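Local coordinates for protein uncharacterized HTH-type transcriptional regulator HI_0893 (Haemophilus influenzae, PDB 3QKX) that probably acts as a TetR-family transcription factor that binds regulatory DNA through an N-terminal helix-turn-helix domain, at residues 85-97 against 150-162. Sequence-based numbering, arbitrary orientation. Where two conformers were deposited one is given.
With SO4 (sulfate ion), chain F.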
loop_
_atom_site.group_PDB
_atom_site.type_symbol
_atom_site.label_atom_id
_atom_site.label_comp_id
_atom_site.label_asym_id
_atom_site.label_seq_id
_atom_site.Cartn_x
_atom_site.Cartn_y
_atom_site.Cartn_z
ATOM N N TYR A 85 -0.077 17.352 12.879
ATOM C CA TYR A 85 0.164 16.458 11.768
ATOM C C TYR A 85 1.465 15.664 11.975
ATOM O O TYR A 85 1.491 14.481 11.741
ATOM C CB TYR A 85 0.202 17.226 10.451
ATOM C CG TYR A 85 0.673 16.379 9.287
ATOM C CD1 TYR A 85 -0.201 15.589 8.582
ATOM C CD2 TYR A 85 1.999 16.421 8.866
ATOM C CE1 TYR A 85 0.255 14.800 7.493
ATOM C CE2 TYR A 85 2.441 15.650 7.809
ATOM C CZ TYR A 85 1.569 14.841 7.135
ATOM O OH TYR A 85 2.039 14.088 6.080
ATOM N N ARG A 86 2.522 16.336 12.415
ATOM C CA ARG A 86 3.798 15.691 12.676
ATOM C C ARG A 86 3.678 14.629 13.755
ATOM O O ARG A 86 4.222 13.552 13.612
ATOM C CB ARG A 86 4.825 16.742 13.075
ATOM C CG ARG A 86 6.182 16.210 13.491
ATOM C CD ARG A 86 7.210 17.299 13.401
ATOM N NE ARG A 86 8.457 16.895 14.014
ATOM C CZ ARG A 86 8.799 17.076 15.292
ATOM N NH1 ARG A 86 7.986 17.673 16.178
ATOM N NH2 ARG A 86 9.978 16.623 15.703
ATOM N N GLN A 87 2.941 14.916 14.816
ATOM C CA GLN A 87 2.671 13.902 15.850
ATOM C C GLN A 87 1.987 12.684 15.248
ATOM O O GLN A 87 2.360 11.564 15.546
ATOM C CB GLN A 87 1.783 14.480 16.940
ATOM C CG GLN A 87 1.533 13.551 18.153
ATOM C CD GLN A 87 2.804 13.276 18.907
ATOM O OE1 GLN A 87 3.365 14.171 19.500
ATOM N NE2 GLN A 87 3.298 12.053 18.826
HETATM N N MSE A 88 0.967 12.912 14.427
HETATM C CA MSE A 88 0.228 11.810 13.813
HETATM C C MSE A 88 1.134 10.996 12.895
HETATM O O MSE A 88 1.040 9.780 12.863
HETATM C CB MSE A 88 -1.000 12.320 13.033
HETATM C CG MSE A 88 -2.174 12.671 13.914
HETATM SE SE MSE A 88 -3.785 13.047 12.861
HETATM C CE MSE A 88 -3.251 14.727 12.014
ATOM N N TRP A 89 2.008 11.664 12.152
ATOM C CA TRP A 89 2.970 10.963 11.289
ATOM C C TRP A 89 3.859 10.043 12.124
ATOM O O TRP A 89 4.014 8.876 11.812
ATOM C CB TRP A 89 3.839 11.971 10.524
ATOM C CG TRP A 89 4.486 11.387 9.318
ATOM C CD1 TRP A 89 4.049 11.487 8.045
ATOM C CD2 TRP A 89 5.683 10.618 9.275
ATOM N NE1 TRP A 89 4.882 10.807 7.200
ATOM C CE2 TRP A 89 5.890 10.250 7.934
ATOM C CE3 TRP A 89 6.596 10.174 10.247
ATOM C CZ2 TRP A 89 6.961 9.504 7.534
ATOM C CZ3 TRP A 89 7.644 9.417 9.847
ATOM C CH2 TRP A 89 7.832 9.090 8.490
ATOM N N LYS A 90 4.426 10.591 13.195
ATOM C CA LYS A 90 5.337 9.861 14.072
ATOM C C LYS A 90 4.623 8.728 14.786
ATOM O O LYS A 90 5.185 7.628 14.973
ATOM C CB LYS A 90 5.934 10.801 15.123
ATOM C CG LYS A 90 6.859 11.872 14.571
ATOM C CD LYS A 90 6.991 13.000 15.562
ATOM C CE LYS A 90 8.222 12.845 16.466
ATOM N NZ LYS A 90 8.324 13.959 17.462
ATOM N N ASN A 91 3.384 8.986 15.203
ATOM C CA ASN A 91 2.583 7.939 15.823
ATOM C C ASN A 91 2.475 6.733 14.905
ATOM O O ASN A 91 2.674 5.618 15.343
ATOM C CB ASN A 91 1.170 8.402 16.132
ATOM C CG ASN A 91 1.091 9.421 17.273
ATOM O OD1 ASN A 91 1.987 9.537 18.094
ATOM N ND2 ASN A 91 0.009 10.188 17.286
ATOM N N ILE A 92 2.181 6.967 13.624
ATOM C CA ILE A 92 2.041 5.873 12.678
ATOM C C ILE A 92 3.373 5.194 12.444
ATOM O O ILE A 92 3.442 3.972 12.423
ATOM C CB ILE A 92 1.490 6.352 11.315
ATOM C CG1 ILE A 92 0.062 6.874 11.462
ATOM C CG2 ILE A 92 1.492 5.218 10.307
ATOM C CD1 ILE A 92 -0.542 7.404 10.114
ATOM N N TRP A 93 4.423 5.997 12.263
ATOM C CA TRP A 93 5.764 5.494 11.939
ATOM C C TRP A 93 6.291 4.594 13.027
ATOM O O TRP A 93 6.679 3.450 12.763
ATOM C CB TRP A 93 6.730 6.665 11.716
ATOM C CG TRP A 93 8.147 6.263 11.590
ATOM C CD1 TRP A 93 9.127 6.372 12.543
ATOM C CD2 TRP A 93 8.762 5.656 10.460
ATOM N NE1 TRP A 93 10.305 5.877 12.067
ATOM C CE2 TRP A 93 10.113 5.430 10.788
ATOM C CE3 TRP A 93 8.311 5.283 9.206
ATOM C CZ2 TRP A 93 10.999 4.847 9.911
ATOM C CZ3 TRP A 93 9.213 4.692 8.328
ATOM C CH2 TRP A 93 10.530 4.487 8.688
ATOM N N TYR A 94 6.287 5.099 14.255
ATOM C CA TYR A 94 6.781 4.331 15.385
ATOM C C TYR A 94 5.870 3.179 15.744
ATOM O O TYR A 94 6.341 2.212 16.309
ATOM C CB TYR A 94 7.001 5.224 16.614
ATOM C CG TYR A 94 8.145 6.187 16.431
ATOM C CD1 TYR A 94 9.453 5.726 16.259
ATOM C CD2 TYR A 94 7.926 7.559 16.436
ATOM C CE1 TYR A 94 10.507 6.610 16.079
ATOM C CE2 TYR A 94 8.959 8.448 16.248
ATOM C CZ TYR A 94 10.247 7.978 16.065
ATOM O OH TYR A 94 11.256 8.891 15.883
ATOM N N PHE A 95 4.573 3.280 15.450
ATOM C CA PHE A 95 3.656 2.176 15.738
ATOM C C PHE A 95 3.963 0.973 14.867
ATOM O O PHE A 95 3.992 -0.169 15.373
ATOM C CB PHE A 95 2.206 2.582 15.541
ATOM C CG PHE A 95 1.241 1.440 15.647
ATOM C CD1 PHE A 95 0.867 0.949 16.880
ATOM C CD2 PHE A 95 0.687 0.864 14.508
ATOM C CE1 PHE A 95 -0.028 -0.093 16.985
ATOM C CE2 PHE A 95 -0.216 -0.185 14.616
ATOM C CZ PHE A 95 -0.568 -0.655 15.852
ATOM N N LEU A 96 4.178 1.225 13.569
ATOM C CA LEU A 96 4.460 0.161 12.612
ATOM C C LEU A 96 5.850 -0.383 12.780
ATOM O O LEU A 96 6.043 -1.582 12.626
ATOM C CB LEU A 96 4.269 0.630 11.179
ATOM C CG LEU A 96 2.814 0.940 10.792
ATOM C CD1 LEU A 96 2.737 1.679 9.466
ATOM C CD2 LEU A 96 1.971 -0.335 10.742
ATOM N N GLN A 97 6.816 0.476 13.115
ATOM C CA GLN A 97 8.147 -0.024 13.413
ATOM C C GLN A 97 8.122 -0.883 14.693
ATOM O O GLN A 97 8.702 -1.970 14.699
ATOM C CB GLN A 97 9.179 1.119 13.456
ATOM C CG GLN A 97 9.405 1.811 12.043
ATOM C CD GLN A 97 10.073 0.900 10.983
ATOM O OE1 GLN A 97 11.245 0.530 11.103
ATOM N NE2 GLN A 97 9.322 0.564 9.934
ATOM N N LEU A 150 -4.069 10.516 1.423
ATOM C CA LEU A 150 -3.262 9.769 0.469
ATOM C C LEU A 150 -2.105 10.597 -0.111
ATOM O O LEU A 150 -1.140 10.022 -0.623
ATOM C CB LEU A 150 -4.140 9.166 -0.646
ATOM C CG LEU A 150 -5.114 8.053 -0.176
ATOM C CD1 LEU A 150 -6.122 7.683 -1.301
ATOM C CD2 LEU A 150 -4.436 6.737 0.398
ATOM N N LEU A 151 -2.203 11.930 -0.004
ATOM C CA LEU A 151 -1.110 12.856 -0.338
ATOM C C LEU A 151 -0.142 13.122 0.820
ATOM O O LEU A 151 0.917 13.694 0.589
ATOM C CB LEU A 151 -1.664 14.216 -0.812
ATOM C CG LEU A 151 -2.369 14.308 -2.158
ATOM C CD1 LEU A 151 -2.884 15.724 -2.385
ATOM C CD2 LEU A 151 -1.467 13.895 -3.312
ATOM N N SER A 152 -0.498 12.749 2.051
ATOM C CA SER A 152 0.251 13.223 3.231
ATOM C C SER A 152 0.593 12.084 4.240
ATOM O O SER A 152 1.656 11.434 4.119
ATOM C CB SER A 152 -0.500 14.362 3.899
ATOM O OG SER A 152 -1.792 13.954 4.324
ATOM N N LEU A 153 -0.303 11.801 5.184
ATOM C CA LEU A 153 -0.011 10.785 6.197
ATOM C C LEU A 153 0.299 9.442 5.588
ATOM O O LEU A 153 1.037 8.659 6.176
ATOM C CB LEU A 153 -1.169 10.587 7.166
ATOM C CG LEU A 153 -1.108 11.309 8.481
ATOM C CD1 LEU A 153 -2.213 10.753 9.400
ATOM C CD2 LEU A 153 0.256 11.143 9.086
ATOM N N LYS A 154 -0.271 9.169 4.417
ATOM C CA LYS A 154 -0.004 7.921 3.716
ATOM C C LYS A 154 1.472 7.629 3.596
ATOM O O LYS A 154 1.826 6.476 3.622
ATOM C CB LYS A 154 -0.647 7.931 2.343
ATOM C CG LYS A 154 -0.552 6.643 1.545
ATOM C CD LYS A 154 -1.107 5.447 2.271
ATOM C CE LYS A 154 -1.238 4.248 1.345
ATOM N NZ LYS A 154 -1.707 3.021 2.057
ATOM N N THR A 155 2.321 8.663 3.470
ATOM C CA THR A 155 3.779 8.479 3.361
ATOM C C THR A 155 4.363 7.688 4.543
ATOM O O THR A 155 5.215 6.824 4.362
ATOM C CB THR A 155 4.523 9.825 3.253
ATOM O OG1 THR A 155 4.094 10.713 4.309
ATOM C CG2 THR A 155 4.292 10.477 1.874
ATOM N N ALA A 156 3.841 7.943 5.738
ATOM C CA ALA A 156 4.282 7.236 6.931
ATOM C C ALA A 156 4.122 5.744 6.750
ATOM O O ALA A 156 5.069 4.980 7.008
ATOM C CB ALA A 156 3.537 7.697 8.109
ATOM N N ILE A 157 2.986 5.336 6.198
ATOM C CA ILE A 157 2.700 3.917 5.987
ATOM C C ILE A 157 3.547 3.350 4.866
ATOM O O ILE A 157 4.049 2.245 4.973
ATOM C CB ILE A 157 1.206 3.663 5.669
ATOM C CG1 ILE A 157 0.318 4.157 6.819
ATOM C CG2 ILE A 157 0.965 2.178 5.392
ATOM C CD1 ILE A 157 -1.155 4.340 6.456
ATOM N N ASN A 158 3.687 4.094 3.777
ATOM C CA ASN A 158 4.447 3.625 2.634
ATOM C C ASN A 158 5.959 3.505 2.967
ATOM O O ASN A 158 6.652 2.581 2.483
ATOM C CB ASN A 158 4.217 4.550 1.401
ATOM C CG ASN A 158 2.881 4.262 0.665
ATOM O OD1 ASN A 158 2.308 3.202 0.813
ATOM N ND2 ASN A 158 2.412 5.217 -0.141
ATOM N N LEU A 159 6.461 4.430 3.787
ATOM C CA LEU A 159 7.866 4.428 4.161
ATOM C C LEU A 159 8.210 3.227 5.043
ATOM O O LEU A 159 9.186 2.533 4.785
ATOM C CB LEU A 159 8.243 5.731 4.863
ATOM C CG LEU A 159 9.734 6.025 4.954
ATOM C CD1 LEU A 159 10.380 6.146 3.546
ATOM C CD2 LEU A 159 9.938 7.274 5.723
ATOM N N ALA A 160 7.399 2.995 6.076
ATOM C CA ALA A 160 7.523 1.811 6.931
ATOM C C ALA A 160 7.505 0.527 6.095
ATOM O O ALA A 160 8.361 -0.356 6.259
ATOM C CB ALA A 160 6.418 1.782 7.925
ATOM N N SER A 161 6.567 0.453 5.160
ATOM C CA SER A 161 6.349 -0.767 4.404
ATOM C C SER A 161 7.518 -1.072 3.452
ATOM O O SER A 161 8.035 -2.197 3.447
ATOM C CB SER A 161 5.033 -0.697 3.642
ATOM O OG SER A 161 4.529 -2.012 3.403
ATOM N N ASP A 162 7.976 -0.040 2.737
ATOM C CA ASP A 162 9.095 -0.142 1.789
ATOM C C ASP A 162 10.518 0.071 2.397
ATOM O O ASP A 162 11.510 -0.093 1.695
ATOM C CB ASP A 162 8.875 0.852 0.633
ATOM C CG ASP A 162 7.445 0.743 0.015
ATOM O OD1 ASP A 162 6.854 -0.385 0.060
ATOM O OD2 ASP A 162 6.899 1.781 -0.443
HETATM S S SO4 F . 10.022 17.368 19.151
HETATM O O1 SO4 F . 8.687 17.200 19.737
HETATM O O2 SO4 F . 10.034 18.462 18.177
HETATM O O3 SO4 F . 10.422 16.110 18.512
HETATM O O4 SO4 F . 10.992 17.689 20.192
#
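W89 and A156 show how a small residue can face a large ring where two nearly parallel helical segments, 85-97 and 154-162, pass 8.7 Å apart between axes at a crossing angle of -24°. The A156 methyl lies over one face of the indole, 3.5 Å from CB to the centroid of the W89 five-membered ring, a CH-pi contact. The same ring is fixed at its edge: NE1 of W89 donates a nearly straight bond, in the ring plane, to OG1 of T155 at 3.0 Å. With chi1 at 51°, T155 turns OG1 back toward S152, whose carbonyl O it approaches in an apparently very short, and so doubtful, bond that would link the indole to the backbone there. L153 packs beside the indole, its CD2 3.5 Å from CA of W89 and its CD1 against CD1 of I92, while the Y85 hydroxyl reaches past S152 to bond S182. Farther along, W93 brings its CZ3 edge to within 3.4 Å of N of A160. The packing thins at exposed Q97, whose NE2 merely brushes A160, and on the outer side of helix 81-98 R86 and, weakly, K90 hold a sulfate, probably from the crystallisation liquor. Among the surrounding helices, 172-184 covers the two tryptophans, 52-72 touches I92 and L153, 100-109 meets L96 and A160, and N158 pairs with N158 of the second subunit.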